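Local coordinates for methyltransferase small domain-containing protein (Thermoplasma acidophilum, PDB 1NE2) that is of unproven function but probably acts as an S-adenosylmethionine-dependent methyltransferase with a Rossmann-like fold, at residues G5-L10 against F40-Y45; I56-G61 against D112-N117; I64-S69 against V97-A102; K149-L154 against E189-G194; Y171-R176 against R185-A190. All blocks are in the same frame, centred on the assembly; numbering follows the deposited sequence.

Contact 1 of 5, residues G5-L10 against F40-Y45; sequences GIKNDL and FLIEIY
Ile42, on the helix 34-46, pushes its CD1 methyl between Ile6 and Leu10, one turn apart on the N-terminal helix 6-14. CD1 lies 3.9 Å from Ile6 CG1 and 3.8 Å from Leu10 CD2, while its parent CG1 rests against the backbone of the first helix, 3.9 Å from Lys7 CA. With CG1 beside the backbone N (chi1 -67°) and a second bend at chi2, the ethyl arm of Ile42 reaches across to the other helix. Ile6 is fully extended, CG1 and CD1 both in trans (chi1 -170°), and its tip passes Ile42 to end against the ring of Tyr45, 3.6 Å between Ile6 CD1 and Tyr45 CE2; the methyl approaches that ring at a slant. The two short helical segments run at 128° to each other with axes 10.1 Å apart. Helix 6-14 lies as an extra layer on helix 34-46, which itself packs on the central sheet of the Rossmann-like domain through Phe40, Leu41 and Ile44. The Leu10 and Ile42 side chains pass alongside with their ends pointing contrary ways, and Leu10 CD2 also comes within 4.3 Å of Leu41 CB. No hydrogen bond joins the segments. The amine of Lys7 is led away from the interface to Glu11 and Ser35. Leu10 and Ile42 also both touch Leu72, just after helix 64-71.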
# COMPACT_ATOMS: atom_id res chain seq x y z
N GLY B 5 -9.31 21.08 -17.11
CA GLY B 5 -9.46 19.64 -17.10
C GLY B 5 -8.49 18.97 -16.15
O GLY B 5 -7.38 19.47 -15.93
N ILE B 6 -8.89 17.85 -15.58
CA ILE B 6 -8.04 17.13 -14.63
C ILE B 6 -6.78 16.58 -15.30
O ILE B 6 -5.72 16.49 -14.66
CB ILE B 6 -8.83 15.97 -13.97
CG1 ILE B 6 -8.02 15.38 -12.81
CG2 ILE B 6 -9.16 14.90 -15.01
CD1 ILE B 6 -8.76 14.33 -12.02
N LYS B 7 -6.87 16.22 -16.57
CA LYS B 7 -5.71 15.69 -17.28
C LYS B 7 -4.66 16.78 -17.40
O LYS B 7 -3.47 16.54 -17.17
CB LYS B 7 -6.13 15.17 -18.66
CG LYS B 7 -5.06 14.41 -19.45
CD LYS B 7 -4.19 15.36 -20.28
CE LYS B 7 -3.27 14.59 -21.21
NZ LYS B 7 -2.45 15.52 -22.05
N ASN B 8 -5.09 18.00 -17.73
CA ASN B 8 -4.16 19.11 -17.85
C ASN B 8 -3.64 19.57 -16.50
O ASN B 8 -2.47 19.91 -16.36
CB ASN B 8 -4.81 20.29 -18.58
CG ASN B 8 -4.92 20.06 -20.07
OD1 ASN B 8 -3.93 19.79 -20.74
ND2 ASN B 8 -6.14 20.18 -20.60
N ASP B 9 -4.52 19.56 -15.49
CA ASP B 9 -4.13 19.97 -14.15
C ASP B 9 -3.12 19.00 -13.55
O ASP B 9 -2.20 19.41 -12.84
CB ASP B 9 -5.36 20.07 -13.24
CG ASP B 9 -6.34 21.14 -13.69
OD1 ASP B 9 -5.90 22.11 -14.35
OD2 ASP B 9 -7.54 21.03 -13.37
N LEU B 10 -3.28 17.71 -13.84
CA LEU B 10 -2.35 16.70 -13.34
C LEU B 10 -1.04 16.83 -14.10
O LEU B 10 0.04 16.81 -13.52
CB LEU B 10 -2.91 15.29 -13.55
CG LEU B 10 -1.98 14.13 -13.20
CD1 LEU B 10 -1.63 14.15 -11.71
CD2 LEU B 10 -2.64 12.80 -13.56
N PHE B 40 -2.77 8.22 -19.24
CA PHE B 40 -2.83 6.85 -18.72
C PHE B 40 -3.41 6.81 -17.31
O PHE B 40 -4.34 6.05 -17.04
CB PHE B 40 -1.41 6.27 -18.76
CG PHE B 40 -1.27 4.89 -18.17
CD1 PHE B 40 -2.04 3.82 -18.64
CD2 PHE B 40 -0.30 4.64 -17.20
CE1 PHE B 40 -1.83 2.53 -18.16
CE2 PHE B 40 -0.08 3.36 -16.71
CZ PHE B 40 -0.85 2.29 -17.19
N LEU B 41 -2.88 7.65 -16.42
CA LEU B 41 -3.35 7.70 -15.04
C LEU B 41 -4.80 8.15 -14.89
O LEU B 41 -5.53 7.62 -14.06
CB LEU B 41 -2.44 8.59 -14.19
CG LEU B 41 -1.01 8.07 -13.96
CD1 LEU B 41 -0.21 9.12 -13.19
CD2 LEU B 41 -1.04 6.75 -13.20
N ILE B 42 -5.23 9.12 -15.69
CA ILE B 42 -6.61 9.58 -15.60
C ILE B 42 -7.57 8.45 -15.99
O ILE B 42 -8.66 8.33 -15.43
CB ILE B 42 -6.86 10.84 -16.46
CG1 ILE B 42 -6.07 12.02 -15.89
CG2 ILE B 42 -8.35 11.16 -16.51
CD1 ILE B 42 -6.33 12.29 -14.41
N GLU B 43 -7.17 7.62 -16.95
CA GLU B 43 -8.02 6.49 -17.34
C GLU B 43 -8.22 5.59 -16.12
O GLU B 43 -9.33 5.16 -15.83
CB GLU B 43 -7.38 5.67 -18.46
CG GLU B 43 -7.37 6.34 -19.82
CD GLU B 43 -7.00 5.36 -20.92
OE1 GLU B 43 -6.15 4.49 -20.68
OE2 GLU B 43 -7.57 5.47 -22.03
N ILE B 44 -7.13 5.28 -15.43
CA ILE B 44 -7.21 4.42 -14.26
C ILE B 44 -8.08 5.08 -13.18
O ILE B 44 -8.85 4.41 -12.49
CB ILE B 44 -5.79 4.13 -13.68
CG1 ILE B 44 -4.90 3.53 -14.78
CG2 ILE B 44 -5.90 3.16 -12.49
CD1 ILE B 44 -3.47 3.21 -14.34
N TYR B 45 -7.95 6.40 -13.06
CA TYR B 45 -8.70 7.17 -12.09
C TYR B 45 -10.19 7.12 -12.42
O TYR B 45 -11.02 6.91 -11.53
CB TYR B 45 -8.20 8.62 -12.13
CG TYR B 45 -8.95 9.58 -11.23
CD1 TYR B 45 -8.72 9.62 -9.86
CD2 TYR B 45 -9.89 10.46 -11.77
CE1 TYR B 45 -9.40 10.53 -9.04
CE2 TYR B 45 -10.57 11.36 -10.97
CZ TYR B 45 -10.32 11.40 -9.61
OH TYR B 45 -11.01 12.31 -8.84

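Contact 2 of 5, residues I56-G61 against D112-N117; sequences IDAGTG and DTWIMN
Trp114 sets its CG anti to the backbone N (chi1 171°), and with chi2 at -73° the indole is laid back over the neighbouring strand, across Ile56 and Ala58. The CB of Ala58 sits above one face of the indole, displaced toward the rim, only 3.4 Å from Trp114 CZ2. Ile56, whose side chain runs beside that of Trp114 and points the same way, brings CG2 to 3.6 Å from Trp114 CE3. Beneath these side chains the strands are parallel, Ile56 opposite Trp114 and Asp57 opposite Ile115. Three nearly straight backbone bonds of 2.8 to 2.9 Å join them: Ile56 N to Thr113 O, Ile115 N to Ile56 O and Ala58 N to Ile115 O. Past the last of these the strands part, and a water accepts from Asn117 N 2.9 Å away; its other leg, to Ala58 O, is unusually short and doubtful. On the other face of the sheet Asp57 carries its carboxylate toward the turn that follows, where Thr60 OG1 donates to Asp57 OD2 over 2.8 Å; this bond ties the turn back to the strand end. Phe131, Lys134 and Ala135 of the helix 126-138 pack on the face of Trp114 and Ala58. The parallel strand pair at the sheet centre, with a glycine-containing turn after the first strand, is characteristic of Rossmann-like methyltransferases, in which this turn usually lies at the S-adenosylmethionine site.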
# COMPACT_ATOMS: atom_id res chain seq x y z
N ILE B 56 0.35 0.20 -6.20
CA ILE B 56 1.76 -0.13 -6.27
C ILE B 56 2.21 0.07 -7.71
O ILE B 56 1.59 -0.42 -8.65
CB ILE B 56 2.07 -1.59 -5.81
CG1 ILE B 56 3.59 -1.81 -5.86
CG2 ILE B 56 1.31 -2.62 -6.66
CD1 ILE B 56 4.08 -3.04 -5.09
N ASP B 57 3.28 0.84 -7.86
CA ASP B 57 3.86 1.14 -9.17
C ASP B 57 5.16 0.35 -9.30
O ASP B 57 6.12 0.59 -8.58
CB ASP B 57 4.13 2.64 -9.27
CG ASP B 57 4.69 3.04 -10.62
OD1 ASP B 57 4.35 2.37 -11.61
OD2 ASP B 57 5.45 4.02 -10.69
N ALA B 58 5.17 -0.61 -10.22
CA ALA B 58 6.33 -1.48 -10.45
C ALA B 58 7.28 -0.92 -11.49
O ALA B 58 6.86 -0.51 -12.57
CB ALA B 58 5.85 -2.87 -10.87
N GLY B 59 8.58 -0.91 -11.17
CA GLY B 59 9.58 -0.37 -12.08
C GLY B 59 9.30 1.11 -12.25
O GLY B 59 9.21 1.64 -13.36
N THR B 60 9.20 1.78 -11.11
CA THR B 60 8.85 3.19 -11.05
C THR B 60 9.81 4.20 -11.69
O THR B 60 9.40 5.32 -12.02
CB THR B 60 8.58 3.59 -9.58
OG1 THR B 60 7.83 4.81 -9.54
CG2 THR B 60 9.89 3.78 -8.82
N GLY B 61 11.07 3.82 -11.88
CA GLY B 61 12.02 4.75 -12.48
C GLY B 61 12.08 6.06 -11.72
O GLY B 61 12.27 6.07 -10.51
N ASP B 112 -4.63 -2.74 -4.11
CA ASP B 112 -5.80 -2.70 -5.00
C ASP B 112 -5.40 -2.70 -6.47
O ASP B 112 -5.92 -3.49 -7.28
CB ASP B 112 -6.61 -1.42 -4.78
CG ASP B 112 -7.41 -1.43 -3.50
OD1 ASP B 112 -8.31 -2.27 -3.37
OD2 ASP B 112 -7.14 -0.58 -2.63
N THR B 113 -4.48 -1.81 -6.79
CA THR B 113 -4.06 -1.57 -8.16
C THR B 113 -2.56 -1.68 -8.41
O THR B 113 -1.76 -1.14 -7.66
CB THR B 113 -4.52 -0.16 -8.57
OG1 THR B 113 -5.92 -0.03 -8.29
CG2 THR B 113 -4.25 0.11 -10.05
N TRP B 114 -2.20 -2.39 -9.48
CA TRP B 114 -0.81 -2.57 -9.89
C TRP B 114 -0.60 -1.84 -11.21
O TRP B 114 -1.35 -2.04 -12.18
CB TRP B 114 -0.49 -4.06 -10.08
CG TRP B 114 0.85 -4.40 -10.70
CD1 TRP B 114 1.23 -4.24 -12.01
CD2 TRP B 114 1.96 -5.03 -10.04
NE1 TRP B 114 2.49 -4.74 -12.20
CE2 TRP B 114 2.96 -5.23 -11.02
CE3 TRP B 114 2.19 -5.45 -8.72
CZ2 TRP B 114 4.19 -5.84 -10.72
CZ3 TRP B 114 3.42 -6.05 -8.42
CH2 TRP B 114 4.40 -6.24 -9.42
N ILE B 115 0.42 -0.98 -11.26
CA ILE B 115 0.76 -0.23 -12.46
C ILE B 115 2.19 -0.53 -12.88
O ILE B 115 3.09 -0.59 -12.04
CB ILE B 115 0.65 1.29 -12.25
CG1 ILE B 115 -0.77 1.67 -11.82
CG2 ILE B 115 1.02 2.00 -13.55
CD1 ILE B 115 -0.89 3.12 -11.33
N MSE B 116 2.40 -0.70 -14.18
CA MSE B 116 3.74 -0.96 -14.70
C MSE B 116 3.91 -0.36 -16.09
O MSE B 116 2.94 -0.11 -16.80
CB MSE B 116 4.00 -2.47 -14.74
CG MSE B 116 3.12 -3.23 -15.72
SE MSE B 116 3.37 -5.14 -15.56
CE MSE B 116 5.07 -5.34 -16.45
N ASN B 117 5.16 -0.13 -16.46
CA ASN B 117 5.50 0.45 -17.76
C ASN B 117 6.64 -0.38 -18.35
O ASN B 117 7.80 0.03 -18.31
CB ASN B 117 5.91 1.91 -17.60
CG ASN B 117 6.37 2.54 -18.89
OD1 ASN B 117 5.72 2.42 -19.93
ND2 ASN B 117 7.51 3.23 -18.84
O HOH W 1 7.45 -1.03 -14.98

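Contact 3 of 5, residues I64-S69 against V97-A102; sequences ILACGS and VNFMVA
Ala66 is the tight point here, its methyl facing two strand-side residues at once. Ala66 CB lies 3.9 Å from Phe99 CE1 and 4.2 Å from Val97 CG1, and Val97 CG2 rests 3.8 Å from the carbonyl oxygen Ala66 O. Val97 is wedged between the helix and the aromatic ring: with CG1 anti to the backbone N (chi1 168°), that methyl stands over the centre of the Phe99 ring, 3.5 Å above its plane. Phe99 has its CG beside the backbone N (chi1 -76°), which carries the ring back toward the helix although its CB does not point there. Ala66 meets the ring at a slant, whereas the sulphur of Cys67 comes to its edge, near the ring plane, at a looser 4.3 Å from Phe99 CZ. That sulphur is also held by the disulfide to Cys94, which joins this helix to the chain just after helix 84-93. Contact then fades along the strand. Val101 turns to the exposed side, well away from helix 64-71, and Asn98 and Met100 face the second subunit, where Asn98 ND2 bonds to Glu75 O of that copy. On the helix, Ser69 OG closes on Leu65 O one turn back (2.9 Å), the backbone N of Ser69 meeting the same oxygen from the opposite face of its plane. Ala79 of the strand 76-81 touches both Ala66 and Phe99. Helix 64-71 packs here on strand 98-101, outermost in this chain's sheet; the turn before it and its Ala66 resemble the GxGxxA pattern, consistent with the helix that follows the first strand of a Rossmann-type methyltransferase fold.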
# COMPACT_ATOMS: atom_id res chain seq x y z
N ILE B 64 7.43 8.99 -11.91
CA ILE B 64 6.31 9.77 -12.45
C ILE B 64 4.92 9.14 -12.27
O ILE B 64 3.98 9.82 -11.87
CB ILE B 64 6.54 10.12 -13.94
CG1 ILE B 64 5.46 11.11 -14.40
CG2 ILE B 64 6.55 8.87 -14.79
CD1 ILE B 64 5.66 11.63 -15.81
N LEU B 65 4.78 7.84 -12.55
CA LEU B 65 3.47 7.22 -12.41
C LEU B 65 3.03 7.09 -10.94
O LEU B 65 1.84 7.15 -10.64
CB LEU B 65 3.43 5.86 -13.11
CG LEU B 65 3.62 5.89 -14.64
CD1 LEU B 65 3.42 4.48 -15.20
CD2 LEU B 65 2.64 6.85 -15.29
N ALA B 66 4.00 6.92 -10.04
CA ALA B 66 3.69 6.79 -8.62
C ALA B 66 3.29 8.15 -8.07
O ALA B 66 2.31 8.26 -7.34
CB ALA B 66 4.91 6.24 -7.86
N CYS B 67 4.07 9.18 -8.40
CA CYS B 67 3.77 10.53 -7.95
C CYS B 67 2.39 10.93 -8.47
O CYS B 67 1.60 11.56 -7.76
CB CYS B 67 4.81 11.53 -8.48
SG CYS B 67 6.51 11.34 -7.84
N GLY B 68 2.12 10.58 -9.73
CA GLY B 68 0.84 10.92 -10.32
C GLY B 68 -0.33 10.26 -9.59
O GLY B 68 -1.39 10.88 -9.41
N SER B 69 -0.14 9.01 -9.19
CA SER B 69 -1.19 8.29 -8.47
C SER B 69 -1.44 8.99 -7.15
O SER B 69 -2.57 9.12 -6.71
CB SER B 69 -0.78 6.84 -8.22
OG SER B 69 -0.65 6.14 -9.45
N VAL B 97 5.07 9.29 -1.25
CA VAL B 97 5.03 7.94 -1.78
C VAL B 97 6.03 7.02 -1.09
O VAL B 97 7.14 7.44 -0.75
CB VAL B 97 5.33 7.92 -3.29
CG1 VAL B 97 5.56 6.49 -3.76
CG2 VAL B 97 4.17 8.56 -4.06
N ASN B 98 5.62 5.78 -0.88
CA ASN B 98 6.47 4.78 -0.25
C ASN B 98 7.38 4.16 -1.31
O ASN B 98 7.06 3.13 -1.91
CB ASN B 98 5.59 3.70 0.41
CG ASN B 98 6.39 2.55 0.98
OD1 ASN B 98 7.51 2.73 1.47
ND2 ASN B 98 5.81 1.35 0.93
N PHE B 99 8.53 4.80 -1.55
CA PHE B 99 9.50 4.32 -2.53
C PHE B 99 10.49 3.35 -1.90
O PHE B 99 10.89 3.51 -0.75
CB PHE B 99 10.29 5.49 -3.14
CG PHE B 99 9.52 6.29 -4.15
CD1 PHE B 99 9.22 5.75 -5.40
CD2 PHE B 99 9.11 7.58 -3.86
CE1 PHE B 99 8.54 6.50 -6.35
CE2 PHE B 99 8.43 8.34 -4.80
CZ PHE B 99 8.14 7.80 -6.05
N MSE B 100 10.89 2.34 -2.67
CA MSE B 100 11.84 1.35 -2.17
C MSE B 100 12.64 0.74 -3.31
O MSE B 100 12.17 0.65 -4.44
CB MSE B 100 11.09 0.25 -1.43
CG MSE B 100 10.00 -0.39 -2.29
SE MSE B 100 8.98 -1.72 -1.35
CE MSE B 100 7.93 -0.54 -0.25
N VAL B 101 13.86 0.32 -2.99
CA VAL B 101 14.70 -0.35 -3.97
C VAL B 101 14.37 -1.82 -3.78
O VAL B 101 14.39 -2.32 -2.66
CB VAL B 101 16.21 -0.12 -3.68
CG1 VAL B 101 17.05 -0.88 -4.70
CG2 VAL B 101 16.53 1.36 -3.73
N ALA B 102 14.03 -2.51 -4.86
CA ALA B 102 13.70 -3.93 -4.75
C ALA B 102 13.56 -4.61 -6.09
O ALA B 102 13.26 -3.98 -7.10
CB ALA B 102 12.41 -4.10 -3.95

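Contact 4 of 5, residues K149-L154 against E189-G194; sequences KARDFL and EAVIFG
Arg151 NH1 and Glu189 OE2 form a salt bridge of 2.9 Å between the first turn of the helix 151-161 and the strand 187-197. The two side chains cross at about a right angle and their flat ends are 88° apart, so the charges meet through one nitrogen and one oxygen and not as a paired two-bond fork. Arg151 reaches this far because its chain is extended from CG to NE, with CG anti to the backbone N (chi1 -160°); on the way NE passes obliquely by Val191 CG2 at 3.9 Å. NE itself is engaged by Glu167 on the strand 162-173, which gives the guanidinium a second acidic partner. Further along the helix the contact becomes apolar. Leu154 CB lies 3.5 Å from Phe193 CE2, crossing the ring at a slant, and Leu154 CD1 follows at 3.9 Å from the same CE2. Phe193 also turns its edge to the helix backbone, with Arg151 O near the ring plane and 3.6 Å from CZ, while Phe158 meets it edge-to-face. Glu189, Val191 and Phe193, every second residue of the strand, thus all look toward the helix, which covers one face of the sheet at strand 187-197, next to the outermost strand. The guanidinium between two carboxylates would probably favour the ionised form of both acids, while the salt bridge flanks the buried leucine-phenylalanine packing.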
# COMPACT_ATOMS: atom_id res chain seq x y z
N LYS B 149 4.81 -4.09 -29.43
CA LYS B 149 5.37 -5.33 -29.95
C LYS B 149 5.10 -6.50 -29.02
O LYS B 149 5.15 -7.66 -29.43
CB LYS B 149 6.88 -5.20 -30.19
CG LYS B 149 7.26 -4.23 -31.30
CD LYS B 149 8.70 -4.45 -31.75
CE LYS B 149 9.68 -4.32 -30.59
NZ LYS B 149 11.09 -4.60 -31.00
N ALA B 150 4.83 -6.21 -27.75
CA ALA B 150 4.55 -7.26 -26.77
C ALA B 150 3.04 -7.47 -26.64
O ALA B 150 2.59 -8.27 -25.81
CB ALA B 150 5.15 -6.88 -25.42
N ARG B 151 2.28 -6.77 -27.47
CA ARG B 151 0.82 -6.82 -27.46
C ARG B 151 0.22 -8.23 -27.46
O ARG B 151 -0.60 -8.55 -26.60
CB ARG B 151 0.29 -6.04 -28.67
CG ARG B 151 -1.15 -5.61 -28.54
CD ARG B 151 -1.55 -4.70 -29.69
NE ARG B 151 -2.83 -4.05 -29.44
CZ ARG B 151 -3.41 -3.19 -30.28
NH1 ARG B 151 -2.82 -2.89 -31.43
NH2 ARG B 151 -4.57 -2.64 -29.96
N ASP B 152 0.60 -9.05 -28.43
CA ASP B 152 0.07 -10.40 -28.53
C ASP B 152 0.38 -11.23 -27.29
O ASP B 152 -0.51 -11.86 -26.71
CB ASP B 152 0.63 -11.11 -29.77
CG ASP B 152 0.24 -10.41 -31.06
OD1 ASP B 152 -0.97 -10.21 -31.29
OD2 ASP B 152 1.15 -10.08 -31.85
N PHE B 153 1.64 -11.22 -26.87
CA PHE B 153 2.07 -11.96 -25.70
C PHE B 153 1.32 -11.49 -24.45
O PHE B 153 0.82 -12.30 -23.68
CB PHE B 153 3.57 -11.79 -25.48
CG PHE B 153 4.09 -12.43 -24.22
CD1 PHE B 153 4.06 -13.81 -24.06
CD2 PHE B 153 4.60 -11.65 -23.19
CE1 PHE B 153 4.54 -14.41 -22.90
CE2 PHE B 153 5.08 -12.24 -22.02
CZ PHE B 153 5.05 -13.62 -21.87
N LEU B 154 1.27 -10.18 -24.26
CA LEU B 154 0.59 -9.63 -23.09
C LEU B 154 -0.90 -9.94 -23.05
O LEU B 154 -1.41 -10.34 -22.01
CB LEU B 154 0.81 -8.11 -23.01
CG LEU B 154 2.26 -7.71 -22.69
CD1 LEU B 154 2.36 -6.19 -22.64
CD2 LEU B 154 2.68 -8.31 -21.35
N GLU B 189 3.88 2.59 -32.20
CA GLU B 189 2.69 2.20 -31.48
C GLU B 189 2.97 1.64 -30.09
O GLU B 189 3.86 0.80 -29.91
CB GLU B 189 1.92 1.17 -32.31
CG GLU B 189 0.50 0.90 -31.85
CD GLU B 189 -0.23 -0.06 -32.77
OE1 GLU B 189 -0.29 0.21 -33.99
OE2 GLU B 189 -0.75 -1.08 -32.28
N ALA B 190 2.23 2.12 -29.10
CA ALA B 190 2.36 1.63 -27.74
C ALA B 190 0.99 1.04 -27.42
O ALA B 190 0.03 1.24 -28.17
CB ALA B 190 2.68 2.78 -26.78
N VAL B 191 0.90 0.31 -26.32
CA VAL B 191 -0.37 -0.29 -25.94
C VAL B 191 -0.63 -0.16 -24.45
O VAL B 191 0.27 -0.31 -23.63
CB VAL B 191 -0.42 -1.79 -26.34
CG1 VAL B 191 0.64 -2.58 -25.57
CG2 VAL B 191 -1.81 -2.35 -26.07
N ILE B 192 -1.88 0.15 -24.13
CA ILE B 192 -2.33 0.28 -22.75
C ILE B 192 -3.25 -0.90 -22.44
O ILE B 192 -4.22 -1.14 -23.17
CB ILE B 192 -3.13 1.58 -22.53
CG1 ILE B 192 -2.20 2.79 -22.60
CG2 ILE B 192 -3.85 1.53 -21.17
CD1 ILE B 192 -2.93 4.13 -22.51
N PHE B 193 -2.93 -1.62 -21.38
CA PHE B 193 -3.73 -2.76 -20.93
C PHE B 193 -4.34 -2.46 -19.57
O PHE B 193 -3.69 -1.87 -18.72
CB PHE B 193 -2.86 -4.02 -20.80
CG PHE B 193 -2.68 -4.77 -22.08
CD1 PHE B 193 -3.75 -5.45 -22.65
CD2 PHE B 193 -1.45 -4.79 -22.73
CE1 PHE B 193 -3.59 -6.14 -23.86
CE2 PHE B 193 -1.28 -5.48 -23.93
CZ PHE B 193 -2.35 -6.15 -24.49
N GLY B 194 -5.60 -2.87 -19.40
CA GLY B 194 -6.31 -2.72 -18.15
C GLY B 194 -6.90 -4.10 -17.94
O GLY B 194 -7.63 -4.59 -18.81

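Contact 5 of 5, residues Y171-R176 against R185-A190; sequences YITVPR and RARIEA
Thr173 OG1 takes a hydrogen bond from Arg187 NH1 at 2.8 Å, the hydroxyl lying in the guanidinium plane although the bond is bent. Arg187 reaches it by a bend at chi3 (66°), which folds the guanidinium back across the strand so that one face covers the backbone carbon of Tyr171; NH2 is near Tyr171 O, but at a poor angle. Two backbone donors are held straighter. Ile172 N bonds to Ile188 O (3.0 Å, 172°), and Val174 N to Ala186 O (2.8 Å, 173°). The return bond, Ile188 N to Ile172 O, is weak and bent. On the other face Val174 CG2 meets Ile188 CG2 at 3.3 Å, a tight, perhaps strained or imprecise, contact, and Ile172 CG1 lies 3.8 Å from Ala190 CB. Tyr171 OH and Glu189, on the face of Thr173 and Arg187, have partners elsewhere, Lys169 and Arg151; the backbone Val174 O accepts from Arg179. Ile172 with Ile188 is a hydrogen-bonded pair, flanked by the non-hydrogen-bonded pairs Tyr171 with Glu189 and Thr173 with Arg187: an antiparallel beta hairpin with a long connection, at the edge of the mixed sheet.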
# COMPACT_ATOMS: atom_id res chain seq x y z
N TYR B 171 -0.14 6.41 -29.53
CA TYR B 171 1.04 6.67 -30.32
C TYR B 171 2.10 7.44 -29.55
O TYR B 171 1.79 8.37 -28.79
CB TYR B 171 0.66 7.41 -31.60
CG TYR B 171 -0.05 6.51 -32.59
CD1 TYR B 171 0.66 5.60 -33.36
CD2 TYR B 171 -1.44 6.55 -32.72
CE1 TYR B 171 0.02 4.73 -34.24
CE2 TYR B 171 -2.10 5.68 -33.60
CZ TYR B 171 -1.36 4.78 -34.35
OH TYR B 171 -2.00 3.92 -35.22
N ILE B 172 3.34 7.03 -29.74
CA ILE B 172 4.49 7.64 -29.09
C ILE B 172 5.42 8.14 -30.19
O ILE B 172 5.64 7.45 -31.18
CB ILE B 172 5.25 6.62 -28.21
CG1 ILE B 172 4.35 6.15 -27.08
CG2 ILE B 172 6.53 7.25 -27.65
CD1 ILE B 172 3.88 7.27 -26.15
N THR B 173 5.96 9.34 -30.02
CA THR B 173 6.85 9.90 -31.03
C THR B 173 8.24 9.28 -31.03
O THR B 173 8.78 8.95 -29.98
CB THR B 173 7.01 11.43 -30.84
OG1 THR B 173 5.78 12.08 -31.17
CG2 THR B 173 8.13 11.97 -31.72
N VAL B 174 8.80 9.09 -32.22
CA VAL B 174 10.15 8.57 -32.33
C VAL B 174 10.99 9.75 -32.82
O VAL B 174 10.80 10.22 -33.95
CB VAL B 174 10.25 7.43 -33.37
CG1 VAL B 174 11.70 6.96 -33.48
CG2 VAL B 174 9.35 6.28 -32.96
N PRO B 175 11.91 10.26 -31.98
CA PRO B 175 12.75 11.38 -32.40
C PRO B 175 13.40 11.10 -33.75
O PRO B 175 13.81 9.97 -34.03
CB PRO B 175 13.77 11.49 -31.28
CG PRO B 175 12.99 11.07 -30.07
CD PRO B 175 12.22 9.86 -30.60
N ARG B 176 13.49 12.11 -34.60
CA ARG B 176 14.09 11.93 -35.91
C ARG B 176 15.53 11.45 -35.78
O ARG B 176 16.04 10.75 -36.66
CB ARG B 176 14.02 13.22 -36.72
CG ARG B 176 12.60 13.57 -37.15
CD ARG B 176 12.55 14.70 -38.16
NE ARG B 176 11.20 14.84 -38.72
CZ ARG B 176 10.18 15.42 -38.08
NH1 ARG B 176 10.35 15.92 -36.86
NH2 ARG B 176 8.98 15.46 -38.66
N ARG B 185 7.88 6.17 -40.35
CA ARG B 185 6.82 6.72 -39.52
C ARG B 185 7.40 7.53 -38.36
O ARG B 185 8.43 7.16 -37.78
CB ARG B 185 5.91 5.61 -39.00
CG ARG B 185 5.05 4.98 -40.08
CD ARG B 185 4.28 6.04 -40.86
NE ARG B 185 3.44 5.48 -41.91
CZ ARG B 185 2.37 4.72 -41.69
NH1 ARG B 185 2.00 4.43 -40.45
NH2 ARG B 185 1.66 4.25 -42.71
N ALA B 186 6.73 8.63 -38.04
CA ALA B 186 7.17 9.52 -36.98
C ALA B 186 6.75 9.08 -35.58
O ALA B 186 7.34 9.51 -34.59
CB ALA B 186 6.65 10.92 -37.25
N ARG B 187 5.73 8.23 -35.50
CA ARG B 187 5.25 7.78 -34.20
C ARG B 187 4.95 6.29 -34.14
O ARG B 187 4.09 5.80 -34.86
CB ARG B 187 4.01 8.58 -33.81
CG ARG B 187 4.30 10.04 -33.52
CD ARG B 187 3.09 10.93 -33.75
NE ARG B 187 1.98 10.67 -32.84
CZ ARG B 187 2.02 10.91 -31.53
NH1 ARG B 187 3.11 11.41 -30.98
NH2 ARG B 187 0.95 10.67 -30.78
N ILE B 188 5.68 5.58 -33.28
CA ILE B 188 5.49 4.15 -33.11
C ILE B 188 4.24 3.87 -32.29
O ILE B 188 3.62 4.78 -31.74
CB ILE B 188 6.70 3.49 -32.42
CG1 ILE B 188 7.07 4.27 -31.16
CG2 ILE B 188 7.86 3.38 -33.39
CD1 ILE B 188 8.25 3.69 -30.40
N GLU B 189 3.88 2.59 -32.20
CA GLU B 189 2.69 2.20 -31.48
C GLU B 189 2.97 1.64 -30.09
O GLU B 189 3.86 0.80 -29.91
CB GLU B 189 1.92 1.17 -32.31
CG GLU B 189 0.50 0.90 -31.85
CD GLU B 189 -0.23 -0.06 -32.77
OE1 GLU B 189 -0.29 0.21 -33.99
OE2 GLU B 189 -0.75 -1.08 -32.28
N ALA B 190 2.23 2.12 -29.10
CA ALA B 190 2.36 1.63 -27.74
C ALA B 190 0.99 1.04 -27.42
O ALA B 190 0.03 1.24 -28.17
CB ALA B 190 2.68 2.78 -26.78

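In the fold
Contacts 2 to 5 all reach one seven-stranded mixed sheet, and contact 1 adds helix 6-14 onto helix 34-46, which packs on one face. Contact 2 forms the centre: contact 3 is nested within the loop it closes, their centres about 8 Å apart, and the carboxylate of Asp57 lies beside Ala66. Contact 1 touches contact 2 through Phe40, Leu41 and Ile44 on Ile115, and contact 3 through Leu41 on Gly68. Contacts 4 and 5 share Glu189 and Ala190 of one strand, about 15 Å between centres; contact 5 lies about 27 Å from contact 3, centre to centre. No ligand is bound, but the glycine-rich turn between contacts 2 and 3 probably marks the cofactor side.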